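Local coordinates for malonyl CoA:acyl carrier protein malonyltransferase (Streptomyces coelicolor, PDB 1NM2), which probably transfers the malonyl group from malonyl-CoA to holo acyl carrier protein, supplying the extender unit for fatty acid biosynthesis, at residues Glu129-Thr134 against Gly199-Arg204; Ala179-Asp184 against Arg190-Leu195; Ala272-Cys277 against Arg308-Glu313. All blocks are in the same frame, centred on the assembly; numbering follows the deposited sequence.

Contact 1. Residues Glu129-Thr134 against Gly199-Arg204. With ACY (acetic acid), chain D.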
loop_
_atom_site.group_PDB
_atom_site.type_symbol
_atom_site.label_atom_id
_atom_site.label_comp_id
_atom_site.label_asym_id
_atom_site.label_seq_id
_atom_site.Cartn_x
_atom_site.Cartn_y
_atom_site.Cartn_z
ATOM N N GLU A 129 -5.559 8.360 14.839
ATOM C CA GLU A 129 -5.483 8.760 16.242
ATOM C C GLU A 129 -4.069 9.180 16.643
ATOM O O GLU A 129 -3.882 10.168 17.357
ATOM C CB GLU A 129 -5.965 7.614 17.135
ATOM C CG GLU A 129 -7.441 7.315 16.977
ATOM C CD GLU A 129 -7.919 6.193 17.877
ATOM O OE1 GLU A 129 -9.142 6.100 18.096
ATOM O OE2 GLU A 129 -7.083 5.398 18.359
ATOM N N ALA A 130 -3.075 8.432 16.178
ATOM C CA ALA A 130 -1.685 8.753 16.478
ATOM C C ALA A 130 -1.311 10.102 15.863
ATOM O O ALA A 130 -0.637 10.923 16.486
ATOM C CB ALA A 130 -0.774 7.660 15.929
ATOM N N ALA A 131 -1.752 10.324 14.630
ATOM C CA ALA A 131 -1.466 11.565 13.920
ATOM C C ALA A 131 -2.088 12.770 14.619
ATOM O O ALA A 131 -1.511 13.862 14.619
ATOM C CB ALA A 131 -1.980 11.471 12.484
ATOM N N ALA A 132 -3.254 12.558 15.226
ATOM C CA ALA A 132 -3.987 13.615 15.927
ATOM C C ALA A 132 -3.279 14.190 17.152
ATOM O O ALA A 132 -3.379 15.386 17.430
ATOM C CB ALA A 132 -5.369 13.103 16.328
ATOM N N VAL A 133 -2.573 13.347 17.894
ATOM C CA VAL A 133 -1.879 13.813 19.087
ATOM C C VAL A 133 -0.597 14.547 18.719
ATOM O O VAL A 133 0.170 14.954 19.592
ATOM C CB VAL A 133 -1.532 12.631 20.028
ATOM C CG1 VAL A 133 -2.811 11.955 20.518
ATOM C CG2 VAL A 133 -0.661 11.632 19.303
ATOM N N THR A 134 -0.384 14.730 17.420
ATOM C CA THR A 134 0.818 15.386 16.925
ATOM C C THR A 134 0.538 16.298 15.734
ATOM O O THR A 134 -0.511 16.210 15.101
ATOM C CB THR A 134 1.841 14.339 16.435
ATOM O OG1 THR A 134 1.405 13.800 15.176
ATOM C CG2 THR A 134 1.967 13.201 17.433
ATOM N N GLY A 199 -0.631 12.511 9.076
ATOM C CA GLY A 199 0.574 12.670 9.866
ATOM C C GLY A 199 1.816 11.982 9.333
ATOM O O GLY A 199 1.869 11.563 8.178
ATOM N N ALA A 200 2.824 11.881 10.194
ATOM C CA ALA A 200 4.085 11.257 9.835
ATOM C C ALA A 200 3.990 9.738 9.904
ATOM O O ALA A 200 4.543 9.114 10.809
ATOM C CB ALA A 200 5.192 11.760 10.763
ATOM N N PHE A 201 3.279 9.145 8.948
ATOM C CA PHE A 201 3.143 7.695 8.907
ATOM C C PHE A 201 4.531 7.132 8.651
ATOM O O PHE A 201 5.387 7.822 8.097
ATOM C CB PHE A 201 2.204 7.279 7.770
ATOM C CG PHE A 201 0.812 7.832 7.894
ATOM C CD1 PHE A 201 0.036 8.047 6.759
ATOM C CD2 PHE A 201 0.266 8.121 9.141
ATOM C CE1 PHE A 201 -1.266 8.544 6.863
ATOM C CE2 PHE A 201 -1.032 8.616 9.257
ATOM C CZ PHE A 201 -1.799 8.828 8.112
ATOM N N HIS A 202 4.749 5.890 9.070
ATOM C CA HIS A 202 6.021 5.209 8.890
ATOM C C HIS A 202 7.209 5.849 9.598
ATOM O O HIS A 202 8.330 5.845 9.088
ATOM C CB HIS A 202 6.287 5.031 7.397
ATOM C CG HIS A 202 5.238 4.209 6.715
ATOM N ND1 HIS A 202 5.081 2.862 6.960
ATOM C CD2 HIS A 202 4.219 4.564 5.897
ATOM C CE1 HIS A 202 4.006 2.423 6.329
ATOM N NE2 HIS A 202 3.464 3.437 5.677
ATOM N N THR A 203 6.942 6.376 10.791
ATOM C CA THR A 203 7.958 6.991 11.646
ATOM C C THR A 203 7.574 6.647 13.086
ATOM O O THR A 203 6.482 6.118 13.342
ATOM C CB THR A 203 7.987 8.533 11.532
ATOM O OG1 THR A 203 6.836 9.078 12.193
ATOM C CG2 THR A 203 8.004 8.968 10.077
ATOM N N ARG A 204 8.468 6.954 14.021
ATOM C CA ARG A 204 8.233 6.682 15.434
ATOM C C ARG A 204 6.984 7.399 15.937
ATOM O O ARG A 204 6.452 7.072 17.003
ATOM C CB ARG A 204 9.432 7.136 16.270
ATOM C CG ARG A 204 9.613 8.647 16.313
ATOM C CD ARG A 204 10.619 9.056 17.382
ATOM N NE ARG A 204 10.665 10.506 17.555
ATOM C CZ ARG A 204 11.057 11.357 16.612
ATOM N NH1 ARG A 204 11.441 10.904 15.424
ATOM N NH2 ARG A 204 11.057 12.664 16.854
HETATM C C ACY D . 0.048 4.531 4.998
HETATM O O ACY D . -1.109 5.102 4.831
HETATM O OXT ACY D . 0.304 3.498 5.704
HETATM C CH3 ACY D . 1.178 5.208 4.240
#

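Contact 2. Residues Ala179-Asp184 against Arg190-Leu195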
loop_
_atom_site.group_PDB
_atom_site.type_symbol
_atom_site.label_atom_id
_atom_site.label_comp_id
_atom_site.label_asym_id
_atom_site.label_seq_id
_atom_site.Cartn_x
_atom_site.Cartn_y
_atom_site.Cartn_z
ATOM N N ALA A 179 8.761 22.076 7.355
ATOM C CA ALA A 179 8.854 23.459 6.891
ATOM C C ALA A 179 10.331 23.838 6.758
ATOM O O ALA A 179 10.723 24.531 5.821
ATOM C CB ALA A 179 8.153 24.389 7.873
ATOM N N ALA A 180 11.149 23.376 7.697
ATOM C CA ALA A 180 12.582 23.667 7.652
ATOM C C ALA A 180 13.198 22.996 6.432
ATOM O O ALA A 180 14.159 23.503 5.849
ATOM C CB ALA A 180 13.268 23.166 8.923
ATOM N N LEU A 181 12.628 21.856 6.044
ATOM C CA LEU A 181 13.115 21.097 4.895
ATOM C C LEU A 181 12.821 21.847 3.605
ATOM O O LEU A 181 13.615 21.825 2.665
ATOM C CB LEU A 181 12.437 19.723 4.841
ATOM C CG LEU A 181 13.221 18.512 4.322
ATOM C CD1 LEU A 181 12.225 17.487 3.793
ATOM C CD2 LEU A 181 14.193 18.911 3.226
ATOM N N ASN A 182 11.671 22.511 3.562
ATOM C CA ASN A 182 11.283 23.261 2.374
ATOM C C ASN A 182 12.090 24.542 2.233
ATOM O O ASN A 182 12.379 24.987 1.121
ATOM C CB ASN A 182 9.790 23.596 2.423
ATOM C CG ASN A 182 9.314 24.287 1.166
ATOM O OD1 ASN A 182 9.610 23.843 0.058
ATOM N ND2 ASN A 182 8.568 25.375 1.326
ATOM N N GLU A 183 12.442 25.138 3.367
ATOM C CA GLU A 183 13.214 26.372 3.373
ATOM C C GLU A 183 14.683 26.072 3.095
ATOM O O GLU A 183 15.379 26.858 2.451
ATOM C CB GLU A 183 13.040 27.084 4.721
ATOM C CG GLU A 183 11.657 27.725 4.879
ATOM C CD GLU A 183 11.325 28.112 6.313
ATOM O OE1 GLU A 183 12.122 28.837 6.948
ATOM O OE2 GLU A 183 10.254 27.691 6.802
ATOM N N ASP A 184 15.145 24.928 3.582
ATOM C CA ASP A 184 16.520 24.503 3.365
ATOM C C ASP A 184 16.462 23.118 2.724
ATOM O O ASP A 184 16.584 22.092 3.398
ATOM C CB ASP A 184 17.280 24.463 4.692
ATOM C CG ASP A 184 18.669 23.865 4.553
ATOM O OD1 ASP A 184 19.234 23.897 3.435
ATOM O OD2 ASP A 184 19.200 23.371 5.568
ATOM N N ARG A 190 14.150 20.218 -6.256
ATOM C CA ARG A 190 13.426 21.361 -6.801
ATOM C C ARG A 190 12.223 21.724 -5.945
ATOM O O ARG A 190 11.937 22.903 -5.717
ATOM C CB ARG A 190 12.910 21.049 -8.208
ATOM C CG ARG A 190 13.950 20.563 -9.192
ATOM C CD ARG A 190 13.311 20.335 -10.546
ATOM N NE ARG A 190 12.274 19.308 -10.509
ATOM C CZ ARG A 190 12.515 17.999 -10.556
ATOM N NH1 ARG A 190 13.764 17.554 -10.645
ATOM N NH2 ARG A 190 11.506 17.136 -10.527
ATOM N N LYS A 191 11.527 20.705 -5.461
ATOM C CA LYS A 191 10.318 20.937 -4.695
ATOM C C LYS A 191 10.121 19.939 -3.564
ATOM O O LYS A 191 10.490 18.770 -3.671
ATOM C CB LYS A 191 9.134 20.854 -5.662
ATOM C CG LYS A 191 7.978 21.800 -5.424
ATOM C CD LYS A 191 6.990 21.659 -6.582
ATOM C CE LYS A 191 5.738 22.504 -6.404
ATOM N NZ LYS A 191 4.809 22.305 -7.558
ATOM N N VAL A 192 9.542 20.422 -2.472
ATOM C CA VAL A 192 9.229 19.585 -1.325
ATOM C C VAL A 192 7.711 19.680 -1.248
ATOM O O VAL A 192 7.157 20.659 -0.745
ATOM C CB VAL A 192 9.883 20.125 -0.042
ATOM C CG1 VAL A 192 9.428 19.312 1.165
ATOM C CG2 VAL A 192 11.399 20.039 -0.174
ATOM N N VAL A 193 7.044 18.663 -1.776
ATOM C CA VAL A 193 5.590 18.649 -1.829
ATOM C C VAL A 193 4.911 17.870 -0.716
ATOM O O VAL A 193 5.083 16.656 -0.593
ATOM C CB VAL A 193 5.109 18.092 -3.186
ATOM C CG1 VAL A 193 3.599 18.254 -3.316
ATOM C CG2 VAL A 193 5.830 18.806 -4.313
ATOM N N PRO A 194 4.121 18.565 0.113
ATOM C CA PRO A 194 3.415 17.907 1.216
ATOM C C PRO A 194 2.347 16.949 0.698
ATOM O O PRO A 194 1.593 17.280 -0.216
ATOM C CB PRO A 194 2.834 19.081 2.008
ATOM C CG PRO A 194 2.650 20.143 0.973
ATOM C CD PRO A 194 3.906 20.022 0.141
ATOM N N LEU A 195 2.305 15.754 1.280
ATOM C CA LEU A 195 1.343 14.729 0.894
ATOM C C LEU A 195 0.019 14.918 1.625
ATOM O O LEU A 195 -0.027 15.515 2.705
ATOM C CB LEU A 195 1.897 13.331 1.200
ATOM C CG LEU A 195 2.954 12.751 0.253
ATOM C CD1 LEU A 195 4.160 13.660 0.182
ATOM C CD2 LEU A 195 3.368 11.374 0.744
#

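Contact 3. Residues Ala272-Cys277 against Arg308-Glu313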
loop_
_atom_site.group_PDB
_atom_site.type_symbol
_atom_site.label_atom_id
_atom_site.label_comp_id
_atom_site.label_asym_id
_atom_site.label_seq_id
_atom_site.Cartn_x
_atom_site.Cartn_y
_atom_site.Cartn_z
ATOM N N ALA A 272 6.492 -10.050 -15.414
ATOM C CA ALA A 272 5.250 -9.298 -15.525
ATOM C C ALA A 272 4.720 -8.909 -14.149
ATOM O O ALA A 272 4.852 -9.664 -13.187
ATOM C CB ALA A 272 4.206 -10.118 -16.269
ATOM N N ILE A 273 4.129 -7.721 -14.070
ATOM C CA ILE A 273 3.548 -7.217 -12.830
ATOM C C ILE A 273 2.149 -6.673 -13.088
ATOM O O ILE A 273 1.935 -5.866 -13.999
ATOM C CB ILE A 273 4.380 -6.065 -12.216
ATOM C CG1 ILE A 273 5.725 -6.591 -11.713
ATOM C CG2 ILE A 273 3.607 -5.418 -11.065
ATOM C CD1 ILE A 273 6.625 -5.501 -11.140
ATOM N N ILE A 274 1.200 -7.135 -12.285
ATOM C CA ILE A 274 -0.176 -6.680 -12.376
ATOM C C ILE A 274 -0.488 -6.007 -11.045
ATOM O O ILE A 274 -0.284 -6.593 -9.982
ATOM C CB ILE A 274 -1.154 -7.859 -12.595
ATOM C CG1 ILE A 274 -0.949 -8.455 -13.988
ATOM C CG2 ILE A 274 -2.593 -7.382 -12.429
ATOM C CD1 ILE A 274 -1.815 -9.662 -14.275
ATOM N N GLU A 275 -0.944 -4.762 -11.107
ATOM C CA GLU A 275 -1.302 -4.014 -9.908
ATOM C C GLU A 275 -2.828 -4.032 -9.793
ATOM O O GLU A 275 -3.530 -3.634 -10.723
ATOM C CB GLU A 275 -0.785 -2.577 -10.028
ATOM C CG GLU A 275 -1.266 -1.623 -8.947
ATOM C CD GLU A 275 -0.729 -0.213 -9.137
ATOM O OE1 GLU A 275 -0.458 0.178 -10.298
ATOM O OE2 GLU A 275 -0.592 0.506 -8.128
ATOM N N VAL A 276 -3.348 -4.504 -8.664
ATOM C CA VAL A 276 -4.796 -4.566 -8.494
ATOM C C VAL A 276 -5.414 -3.177 -8.375
ATOM O O VAL A 276 -4.706 -2.173 -8.310
ATOM C CB VAL A 276 -5.191 -5.426 -7.257
ATOM C CG1 VAL A 276 -4.698 -6.856 -7.461
ATOM C CG2 VAL A 276 -4.597 -4.826 -5.970
ATOM N N CYS A 277 -6.740 -3.124 -8.359
ATOM C CA CYS A 277 -7.456 -1.860 -8.264
ATOM C C CYS A 277 -7.263 -1.204 -6.902
ATOM O O CYS A 277 -7.323 -1.870 -5.868
ATOM C CB CYS A 277 -8.948 -2.094 -8.520
ATOM S SG CYS A 277 -9.967 -0.617 -8.370
ATOM N N ARG A 308 -6.161 -11.126 -17.864
ATOM C CA ARG A 308 -6.234 -12.581 -17.973
ATOM C C ARG A 308 -5.204 -13.099 -18.977
ATOM O O ARG A 308 -4.577 -14.136 -18.755
ATOM C CB ARG A 308 -7.629 -13.020 -18.419
ATOM C CG ARG A 308 -8.770 -12.537 -17.545
ATOM C CD ARG A 308 -10.106 -12.903 -18.190
ATOM N NE ARG A 308 -11.229 -12.162 -17.616
ATOM C CZ ARG A 308 -11.691 -12.335 -16.382
ATOM N NH1 ARG A 308 -11.129 -13.232 -15.582
ATOM N NH2 ARG A 308 -12.709 -11.607 -15.947
ATOM N N GLU A 309 -5.034 -12.376 -20.081
ATOM C CA GLU A 309 -4.070 -12.780 -21.101
ATOM C C GLU A 309 -2.668 -12.754 -20.507
ATOM O O GLU A 309 -1.871 -13.673 -20.712
ATOM C CB GLU A 309 -4.118 -11.830 -22.298
ATOM C CG GLU A 309 -5.507 -11.591 -22.856
ATOM C CD GLU A 309 -5.497 -10.637 -24.033
ATOM O OE1 GLU A 309 -4.893 -9.546 -23.919
ATOM O OE2 GLU A 309 -6.097 -10.977 -25.074
ATOM N N LEU A 310 -2.373 -11.690 -19.768
ATOM C CA LEU A 310 -1.069 -11.536 -19.148
ATOM C C LEU A 310 -0.847 -12.651 -18.129
ATOM O O LEU A 310 0.240 -13.224 -18.048
ATOM C CB LEU A 310 -0.972 -10.170 -18.471
ATOM C CG LEU A 310 0.436 -9.688 -18.117
ATOM C CD1 LEU A 310 1.326 -9.732 -19.359
ATOM C CD2 LEU A 310 0.358 -8.271 -17.560
ATOM N N VAL A 311 -1.881 -12.957 -17.352
ATOM C CA VAL A 311 -1.780 -14.018 -16.362
ATOM C C VAL A 311 -1.461 -15.335 -17.064
ATOM O O VAL A 311 -0.495 -16.010 -16.723
ATOM C CB VAL A 311 -3.097 -14.176 -15.559
ATOM C CG1 VAL A 311 -3.044 -15.428 -14.705
ATOM C CG2 VAL A 311 -3.308 -12.967 -14.670
ATOM N N ALA A 312 -2.266 -15.683 -18.060
ATOM C CA ALA A 312 -2.078 -16.922 -18.804
ATOM C C ALA A 312 -0.657 -17.136 -19.334
ATOM O O ALA A 312 -0.108 -18.231 -19.216
ATOM C CB ALA A 312 -3.076 -16.985 -19.959
ATOM N N GLU A 313 -0.057 -16.099 -19.913
ATOM C CA GLU A 313 1.285 -16.243 -20.469
ATOM C C GLU A 313 2.436 -16.108 -19.474
ATOM O O GLU A 313 3.596 -16.292 -19.842
ATOM C CB GLU A 313 1.490 -15.254 -21.619
ATOM C CG GLU A 313 1.419 -13.796 -21.225
ATOM C CD GLU A 313 1.884 -12.873 -22.339
ATOM O OE1 GLU A 313 3.058 -12.991 -22.753
ATOM O OE2 GLU A 313 1.080 -12.029 -22.799
#

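Contact 1. Residues Glu129-Thr134 against Gly199-Arg204
Ala131, whose methyl group meets Gly199 across the contact, has a carbonyl oxygen gripped by two donors of one residue. Thr134 N reaches Ala131 O at 3.1 Å, and Thr134 OG1 reaches Ala131 O at 3.0 Å. Both arrive from the same face of the carbonyl plane, with the hydroxyl 39° out of it, which ties the turn after helix 113-132 back onto the last part of that helix. Thr134 OG1 is also hydrogen-bonded to Thr136 OG1, and the latter in turn to Ala200 N, so a short polar chain links the two segments beside the apolar touch.

That touch is small and close. Ala131 CB lies 3.8 Å from Gly199 N, and the CA atoms of Ala131 and Gly199 stand 4.7 Å apart, so the loop backbone lies directly against the alanine methyl. Ala131 CB also comes obliquely to the Phe201 ring, 4.4 Å from Phe201 CE2. Gly199 O lies over one face of this ring, toward its rim, while Phe201 N makes a weak bond back to Gly199 O round the inverse gamma turn centred on Ala200.

The loop leads into the active site of the acyltransferase fold. His202 hydrogen-bonds through NE2 to Ser98 OG, in a GxSxG sequence consistent with a nucleophile elbow, and through ND1 to Asn254 O, which helps fix the ring's rotation. An acetate, regarded as a mimic of a malonyl group, is held by Ser98 OG and Arg123 NH1. The bond from His202 NE2 to acetate OXT, 3.2 Å at 131°, is weak and poorly aligned and adds little: the acetate methyl, not OXT, lies in the ring plane at its edge. Phe201 CD1 approaches acetate O at 3.7 Å. Further along, Thr203 OG1 binds Ala200 O at 2.7 Å, closing the loop on itself.

Contact 2. Residues Ala179-Asp184 against Arg190-Leu195
An extended first torsion of Asn182, CG anti to its own nitrogen (chi1 -176°), carries the amide to the strand, where Asn182 OD1 rests 3.7 Å from Val192 CB; the two side chains lie alongside, pointing opposite ways. The valine's torsion (chi1 174°) divides its branches. CG2, anti to the carbonyl carbon, turns to the helix backbone, with Val192 CG2 4.0 Å from Leu181 O. Val192 CG1 instead meets Leu181 CD1 at 4.2 Å, so one valine touches both Leu181 and Asn182, consecutive residues of the helix.

Helix 175-183 and strand 189-194 are the last two elements of a beta-alpha-beta-beta-alpha-beta unit whose main strands follow the order 4-1-3-2, a ferredoxin-like subdomain. Strand 189-194 is an edge strand of that sheet, paired antiparallel with 136-143, and a classic beta bulge sets Arg190 and Lys191 together opposite Leu142 of the neighbouring strand. Val192 follows the bulge with its CB directed at the helix, whereas Lys191 and Val193 point to the other side. The inner surface extends past the pair: Val192 also touches Ser139, and Leu181 packs on Ala171 of strand 168-172.

Contact 3. Residues Ala272-Cys277 against Arg308-Glu313
Neither ring nor amide side chain enters the meeting of Ile274 with Leu310 and Val311; the interface is made of aliphatic branches, and faces and edges play no part in it. The flat group nearest in sequence, the carboxylate of Glu275, belongs to the next position of the strand. Its OE1 is bound by Gly280 N and Thr283 OG1 and its OE2 by Leu282 N, so backbone amides where helix 281-289 begins help fix the rotation of the carboxylate, a setting that would probably stabilise its negative charge.

Ile274 carries most of the strand's share. With CG1 beside the backbone nitrogen (chi1 -69°) and CD1 extended beyond it (chi2 177°), the long branch projects to the helix. At its end, Ile274 CD1 comes to 3.6 Å from Val311 CG2, the two side chains crossing at about a right angle. Nearer the strand, Leu310 CD2 flanks the CG1 methylene of Ile274 at 3.8 Å. Leu310 thus lies in the step between Ile274 and Ala272, with Ala272 CB 4.2 Å from Leu310 CG. These two strand residues, two apart, direct their CB atoms to the helix, while Ile273 directs its own away from it.

The short axes approach to 9.5 Å at 143° between their chain directions, so the helix runs back roughly against the strand, as expected when a helix layers on a parallel sheet. In this alpha/beta hydrolase-like core, strand 272-275 lies between strands 3-7 and 294-297. Helix 304-314 covers it from one side: Leu310 reaches across to Lys294 and Leu296 of the adjoining strand, and Val311 also touches Leu75 of helix 57-75.

How the contacts relate
All three contacts are largely buried, yet they belong to different parts of one chain. Contact 3 is purely aliphatic and lies in the parallel-sheet core, on the opposite side of the chain's centre from the other two, about 35 Å between centres from contact 1. Contact 2, a helix-on-sheet packing too, sits in the ferredoxin-like subdomain and mixes an amide oxygen with apolar branches, its asparagine partly exposed. It is nested in the chain loop that contact 1 closes; their centres are about 19 Å apart, and residues 190-195 lead toward 199-204. Contact 1 alone joins a helix to an active-site loop, and its apolar touch is accompanied by polar bonds, through Thr136 and at His202.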